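Local coordinates for BH2331 protein (Bacillus halodurans, PDB 1VL5) that probably transfers methyl groups from S-adenosylmethionine to a substrate not yet identified, at residues 152-164 with 199-213. Residues are numbered along the deposited sequence; the frame is centred on the assembly and turned at random.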
loop_
_atom_site.group_PDB
_atom_site.type_symbol
_atom_site.label_atom_id
_atom_site.label_comp_id
_atom_site.label_asym_id
_atom_site.label_seq_id
_atom_site.Cartn_x
_atom_site.Cartn_y
_atom_site.Cartn_z
ATOM N N PHE A 152 11.595 1.778 14.801
ATOM C CA PHE A 152 12.362 2.886 14.292
ATOM C C PHE A 152 11.873 3.304 12.923
ATOM O O PHE A 152 11.690 4.496 12.669
ATOM C CB PHE A 152 13.854 2.469 14.247
ATOM C CG PHE A 152 14.746 3.464 13.565
ATOM C CD1 PHE A 152 15.195 4.598 14.222
ATOM C CD2 PHE A 152 15.130 3.279 12.272
ATOM C CE1 PHE A 152 16.000 5.492 13.579
ATOM C CE2 PHE A 152 15.909 4.183 11.649
ATOM C CZ PHE A 152 16.354 5.284 12.296
ATOM N N TYR A 153 11.677 2.309 12.047
ATOM C CA TYR A 153 11.222 2.520 10.679
ATOM C C TYR A 153 9.880 3.219 10.748
ATOM O O TYR A 153 9.670 4.222 10.104
ATOM C CB TYR A 153 11.101 1.181 9.899
ATOM C CG TYR A 153 10.447 1.369 8.567
ATOM C CD1 TYR A 153 11.099 2.051 7.556
ATOM C CD2 TYR A 153 9.134 0.916 8.320
ATOM C CE1 TYR A 153 10.473 2.279 6.301
ATOM C CE2 TYR A 153 8.492 1.178 7.052
ATOM C CZ TYR A 153 9.171 1.850 6.075
ATOM O OH TYR A 153 8.572 2.113 4.832
ATOM N N ASN A 154 8.979 2.704 11.573
ATOM C CA ASN A 154 7.670 3.271 11.675
ATOM C C ASN A 154 7.687 4.693 12.308
ATOM O O ASN A 154 6.926 5.572 11.879
ATOM C CB ASN A 154 6.749 2.333 12.453
ATOM C CG ASN A 154 6.068 1.342 11.556
ATOM O OD1 ASN A 154 5.302 1.742 10.683
ATOM N ND2 ASN A 154 6.392 0.051 11.705
ATOM N N TYR A 155 8.525 4.905 13.321
ATOM C CA TYR A 155 8.642 6.256 13.932
ATOM C C TYR A 155 9.059 7.289 12.868
ATOM O O TYR A 155 8.475 8.373 12.717
ATOM C CB TYR A 155 9.648 6.252 15.094
ATOM C CG TYR A 155 9.928 7.642 15.632
ATOM C CD1 TYR A 155 9.174 8.176 16.658
ATOM C CD2 TYR A 155 10.939 8.426 15.077
ATOM C CE1 TYR A 155 9.429 9.488 17.127
ATOM C CE2 TYR A 155 11.197 9.722 15.528
ATOM C CZ TYR A 155 10.449 10.265 16.545
ATOM O OH TYR A 155 10.769 11.584 16.973
ATOM N N VAL A 156 10.037 6.914 12.073
ATOM C CA VAL A 156 10.508 7.746 10.971
ATOM C C VAL A 156 9.440 8.036 9.907
ATOM O O VAL A 156 9.296 9.182 9.420
ATOM C CB VAL A 156 11.767 7.087 10.352
ATOM C CG1 VAL A 156 12.177 7.780 9.106
ATOM C CG2 VAL A 156 12.947 7.089 11.416
ATOM N N GLU A 157 8.685 7.007 9.530
ATOM C CA GLU A 157 7.588 7.172 8.579
ATOM C C GLU A 157 6.538 8.178 9.065
ATOM O O GLU A 157 6.008 9.009 8.277
ATOM C CB GLU A 157 6.905 5.826 8.374
ATOM C CG GLU A 157 7.691 4.858 7.586
ATOM C CD GLU A 157 7.935 5.352 6.185
ATOM O OE1 GLU A 157 6.979 5.719 5.478
ATOM O OE2 GLU A 157 9.111 5.374 5.799
ATOM N N LYS A 158 6.230 8.085 10.352
ATOM C CA LYS A 158 5.240 8.963 10.942
ATOM C C LYS A 158 5.688 10.412 11.153
ATOM O O LYS A 158 4.886 11.333 11.055
ATOM C CB LYS A 158 4.679 8.416 12.217
ATOM C CG LYS A 158 3.261 8.972 12.497
ATOM C CD LYS A 158 2.580 8.093 13.552
ATOM C CE LYS A 158 1.336 8.741 14.133
ATOM N NZ LYS A 158 0.838 9.847 13.274
ATOM N N GLU A 159 6.956 10.613 11.450
ATOM C CA GLU A 159 7.479 11.980 11.481
ATOM C C GLU A 159 7.330 12.652 10.152
ATOM O O GLU A 159 7.019 13.800 10.083
ATOM C CB GLU A 159 8.937 11.981 11.890
ATOM C CG GLU A 159 9.127 11.693 13.329
ATOM C CD GLU A 159 8.386 12.640 14.256
ATOM O OE1 GLU A 159 8.637 13.863 14.271
ATOM O OE2 GLU A 159 7.535 12.116 14.982
ATOM N N ARG A 160 7.544 11.911 9.092
ATOM C CA ARG A 160 7.448 12.426 7.754
ATOM C C ARG A 160 5.992 12.576 7.230
ATOM O O ARG A 160 5.703 13.507 6.473
ATOM C CB ARG A 160 8.301 11.532 6.877
ATOM C CG ARG A 160 8.295 11.915 5.402
ATOM C CD ARG A 160 7.530 10.911 4.675
ATOM N NE ARG A 160 7.419 11.218 3.281
ATOM C CZ ARG A 160 6.704 10.478 2.467
ATOM N NH1 ARG A 160 6.039 9.403 2.925
ATOM N NH2 ARG A 160 6.647 10.800 1.204
ATOM N N ASP A 161 5.095 11.678 7.662
ATOM C CA ASP A 161 3.686 11.674 7.272
ATOM C C ASP A 161 2.829 11.423 8.493
ATOM O O ASP A 161 2.644 10.297 8.912
ATOM C CB ASP A 161 3.434 10.618 6.207
ATOM C CG ASP A 161 1.967 10.557 5.749
ATOM O OD1 ASP A 161 1.156 11.372 6.174
ATOM O OD2 ASP A 161 1.647 9.639 4.983
ATOM N N TYR A 162 2.321 12.503 9.072
ATOM C CA TYR A 162 1.518 12.467 10.288
ATOM C C TYR A 162 0.339 11.521 10.167
ATOM O O TYR A 162 -0.108 10.976 11.163
ATOM N N SER A 163 -0.159 11.300 8.953
ATOM C CA SER A 163 -1.271 10.359 8.762
ATOM C C SER A 163 -0.866 8.881 8.629
ATOM O O SER A 163 -1.729 8.035 8.400
ATOM C CB SER A 163 -2.078 10.770 7.534
ATOM O OG SER A 163 -1.445 10.340 6.339
ATOM N N HIS A 164 0.434 8.573 8.723
ATOM C CA HIS A 164 0.918 7.205 8.752
ATOM C C HIS A 164 0.435 6.526 10.033
ATOM O O HIS A 164 0.634 7.056 11.136
ATOM C CB HIS A 164 2.439 7.201 8.712
ATOM C CG HIS A 164 3.067 5.849 8.862
ATOM N ND1 HIS A 164 3.308 5.029 7.794
ATOM C CD2 HIS A 164 3.499 5.175 9.956
ATOM C CE1 HIS A 164 3.915 3.934 8.210
ATOM N NE2 HIS A 164 4.037 3.991 9.520
ATOM N N TRP A 199 11.764 12.606 -0.693
ATOM C CA TRP A 199 10.792 11.862 0.095
ATOM C C TRP A 199 10.096 12.783 1.064
ATOM O O TRP A 199 8.895 12.732 1.202
ATOM C CB TRP A 199 11.537 10.740 0.817
ATOM C CG TRP A 199 10.758 9.880 1.746
ATOM C CD1 TRP A 199 9.805 8.950 1.422
ATOM C CD2 TRP A 199 10.911 9.814 3.159
ATOM N NE1 TRP A 199 9.356 8.325 2.541
ATOM C CE2 TRP A 199 9.997 8.842 3.630
ATOM C CE3 TRP A 199 11.713 10.497 4.077
ATOM C CZ2 TRP A 199 9.890 8.509 4.969
ATOM C CZ3 TRP A 199 11.594 10.192 5.412
ATOM C CH2 TRP A 199 10.671 9.203 5.848
ATOM N N CYS A 200 10.859 13.657 1.699
ATOM C CA CYS A 200 10.313 14.635 2.645
ATOM C C CYS A 200 9.485 15.676 1.952
ATOM O O CYS A 200 8.452 16.075 2.469
ATOM C CB CYS A 200 11.434 15.326 3.447
ATOM S SG CYS A 200 12.067 14.311 4.800
ATOM N N ASP A 201 9.975 16.152 0.808
ATOM C CA ASP A 201 9.331 17.192 0.091
ATOM C C ASP A 201 8.000 16.782 -0.535
ATOM O O ASP A 201 7.156 17.622 -0.759
ATOM C CB ASP A 201 10.263 17.770 -0.971
ATOM C CG ASP A 201 11.351 18.677 -0.385
ATOM O OD1 ASP A 201 11.386 18.988 0.838
ATOM O OD2 ASP A 201 12.220 19.059 -1.169
ATOM N N ARG A 202 7.817 15.499 -0.800
ATOM C CA ARG A 202 6.530 14.965 -1.241
ATOM C C ARG A 202 5.456 15.140 -0.187
ATOM O O ARG A 202 4.298 15.324 -0.537
ATOM C CB ARG A 202 6.650 13.495 -1.633
ATOM C CG ARG A 202 7.537 13.275 -2.881
ATOM C CD ARG A 202 7.328 11.907 -3.541
ATOM N NE ARG A 202 7.804 10.766 -2.744
ATOM C CZ ARG A 202 9.054 10.285 -2.712
ATOM N NH1 ARG A 202 10.044 10.852 -3.398
ATOM N NH2 ARG A 202 9.323 9.223 -1.959
HETATM N N MSE A 203 5.836 15.120 1.092
HETATM C CA MSE A 203 4.891 15.426 2.169
HETATM C C MSE A 203 4.935 16.876 2.613
HETATM O O MSE A 203 4.357 17.192 3.641
HETATM C CB MSE A 203 5.119 14.541 3.402
HETATM C CG MSE A 203 4.629 13.130 3.261
HETATM SE SE MSE A 203 2.738 13.034 2.780
HETATM C CE MSE A 203 1.968 14.389 4.051
ATOM N N ASN A 204 5.604 17.755 1.878
ATOM C CA ASN A 204 5.687 19.178 2.267
ATOM C C ASN A 204 6.172 19.378 3.716
ATOM O O ASN A 204 5.704 20.243 4.443
ATOM C CB ASN A 204 4.345 19.864 2.043
ATOM C CG ASN A 204 3.969 19.918 0.579
ATOM O OD1 ASN A 204 4.766 20.335 -0.260
ATOM N ND2 ASN A 204 2.759 19.476 0.258
ATOM N N VAL A 205 7.166 18.600 4.104
ATOM C CA VAL A 205 7.754 18.716 5.441
ATOM C C VAL A 205 8.531 20.021 5.503
ATOM O O VAL A 205 9.151 20.394 4.508
ATOM C CB VAL A 205 8.711 17.539 5.724
ATOM C CG1 VAL A 205 9.281 17.625 7.141
ATOM C CG2 VAL A 205 7.998 16.197 5.515
ATOM N N THR A 206 8.513 20.703 6.653
ATOM C CA THR A 206 9.211 21.972 6.796
ATOM C C THR A 206 10.698 21.756 6.790
ATOM O O THR A 206 11.174 20.715 7.187
ATOM C CB THR A 206 8.870 22.732 8.127
ATOM O OG1 THR A 206 9.252 21.934 9.255
ATOM C CG2 THR A 206 7.406 23.049 8.235
ATOM N N THR A 207 11.446 22.772 6.403
ATOM C CA THR A 207 12.905 22.660 6.464
ATOM C C THR A 207 13.375 22.316 7.914
ATOM O O THR A 207 14.303 21.538 8.116
ATOM C CB THR A 207 13.641 23.920 5.868
ATOM O OG1 THR A 207 14.065 24.792 6.902
ATOM C CG2 THR A 207 12.763 24.708 4.883
ATOM N N GLU A 208 12.704 22.884 8.917
ATOM C CA GLU A 208 13.038 22.603 10.314
ATOM C C GLU A 208 12.769 21.165 10.705
ATOM O O GLU A 208 13.586 20.542 11.399
ATOM C CB GLU A 208 12.261 23.522 11.273
ATOM C CG GLU A 208 13.012 24.776 11.657
ATOM C CD GLU A 208 12.154 25.732 12.481
ATOM O OE1 GLU A 208 11.020 26.037 12.034
ATOM O OE2 GLU A 208 12.623 26.172 13.562
ATOM N N LYS A 209 11.611 20.656 10.309
ATOM C CA LYS A 209 11.251 19.292 10.607
ATOM C C LYS A 209 12.198 18.314 9.877
ATOM O O LYS A 209 12.559 17.254 10.408
ATOM C CB LYS A 209 9.791 19.068 10.244
ATOM C CG LYS A 209 9.261 17.643 10.496
ATOM C CD LYS A 209 9.333 17.306 11.984
ATOM C CE LYS A 209 8.498 16.135 12.376
ATOM N NZ LYS A 209 7.045 16.303 12.173
ATOM N N LYS A 210 12.629 18.684 8.666
ATOM C CA LYS A 210 13.546 17.830 7.919
ATOM C C LYS A 210 14.883 17.783 8.641
ATOM O O LYS A 210 15.521 16.737 8.692
ATOM C CB LYS A 210 13.719 18.274 6.443
ATOM C CG LYS A 210 12.418 18.193 5.602
ATOM C CD LYS A 210 12.631 18.557 4.069
ATOM C CE LYS A 210 13.047 19.953 3.890
ATOM N NZ LYS A 210 13.083 20.337 2.440
ATOM N N GLN A 211 15.303 18.903 9.211
ATOM C CA GLN A 211 16.563 18.928 9.941
ATOM C C GLN A 211 16.460 18.059 11.204
ATOM O O GLN A 211 17.402 17.359 11.607
ATOM C CB GLN A 211 16.885 20.366 10.378
ATOM C CG GLN A 211 18.248 20.506 11.055
ATOM C CD GLN A 211 19.348 20.204 10.056
ATOM O OE1 GLN A 211 19.476 20.902 9.046
ATOM N NE2 GLN A 211 20.138 19.172 10.319
ATOM N N GLU A 212 15.308 18.150 11.857
ATOM C CA GLU A 212 15.099 17.442 13.109
ATOM C C GLU A 212 15.128 15.934 12.820
ATOM O O GLU A 212 15.771 15.167 13.510
ATOM C CB GLU A 212 13.745 17.833 13.703
ATOM C CG GLU A 212 13.467 17.100 14.994
ATOM C CD GLU A 212 12.047 17.290 15.467
ATOM O OE1 GLU A 212 11.134 16.937 14.697
ATOM O OE2 GLU A 212 11.848 17.800 16.585
ATOM N N LEU A 213 14.438 15.534 11.772
ATOM C CA LEU A 213 14.328 14.112 11.457
ATOM C C LEU A 213 15.696 13.543 11.016
ATOM O O LEU A 213 16.095 12.462 11.424
ATOM C CB LEU A 213 13.271 13.909 10.381
ATOM C CG LEU A 213 13.058 12.483 9.857
ATOM C CD1 LEU A 213 12.850 11.484 10.997
ATOM C CD2 LEU A 213 11.848 12.470 8.940
HETATM O O HOH W 1 11.270 14.635 13.550
#
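A cation-pi stack joins helix 147-160 to helix 196-202: R160, in the last turn of the first, lies across W199 of the second. The guanidinium rests flat on the indole, planes 10° apart, with R160 CZ 3.7 Å from the centroid of the W199 five-membered ring. Further back along the same side chain, R160 CD sits 3.6 Å from the centroid of the W199 six-membered ring, a CH-pi contact. With CG anti to the backbone N (chi1 179°) and a bend at chi2, the arginine runs along the indole and ends beside the tryptophan's own carbonyl. There R160 NE and R160 NH2 grip W199 O side-on, each at 3.0 Å and both from one face of the carbonyl plane. M203 CG, of a selenomethionine, touches the opposite guanidinium face toward its rim, 3.4 Å from R160 NE. Were the arginine cut back to an alanine here, W199 O would probably lose both donors and the indole its stacking partner. V156 CG1 meets W199 CH2 at 3.9 Å, while F240 packs edge-to-face with the same indole. Where helix segment 207-213 runs antiparallel to 152-160, E159 OE1 forms a salt bridge with K209 NZ (3.6 Å) and shares a water with E212 OE1. The whole is a helix-helix interface in which an arginine, sandwiched between an aromatic ring and a selenomethionine methylene, also binds the C-terminal turn of a helix ended by a Schellman motif.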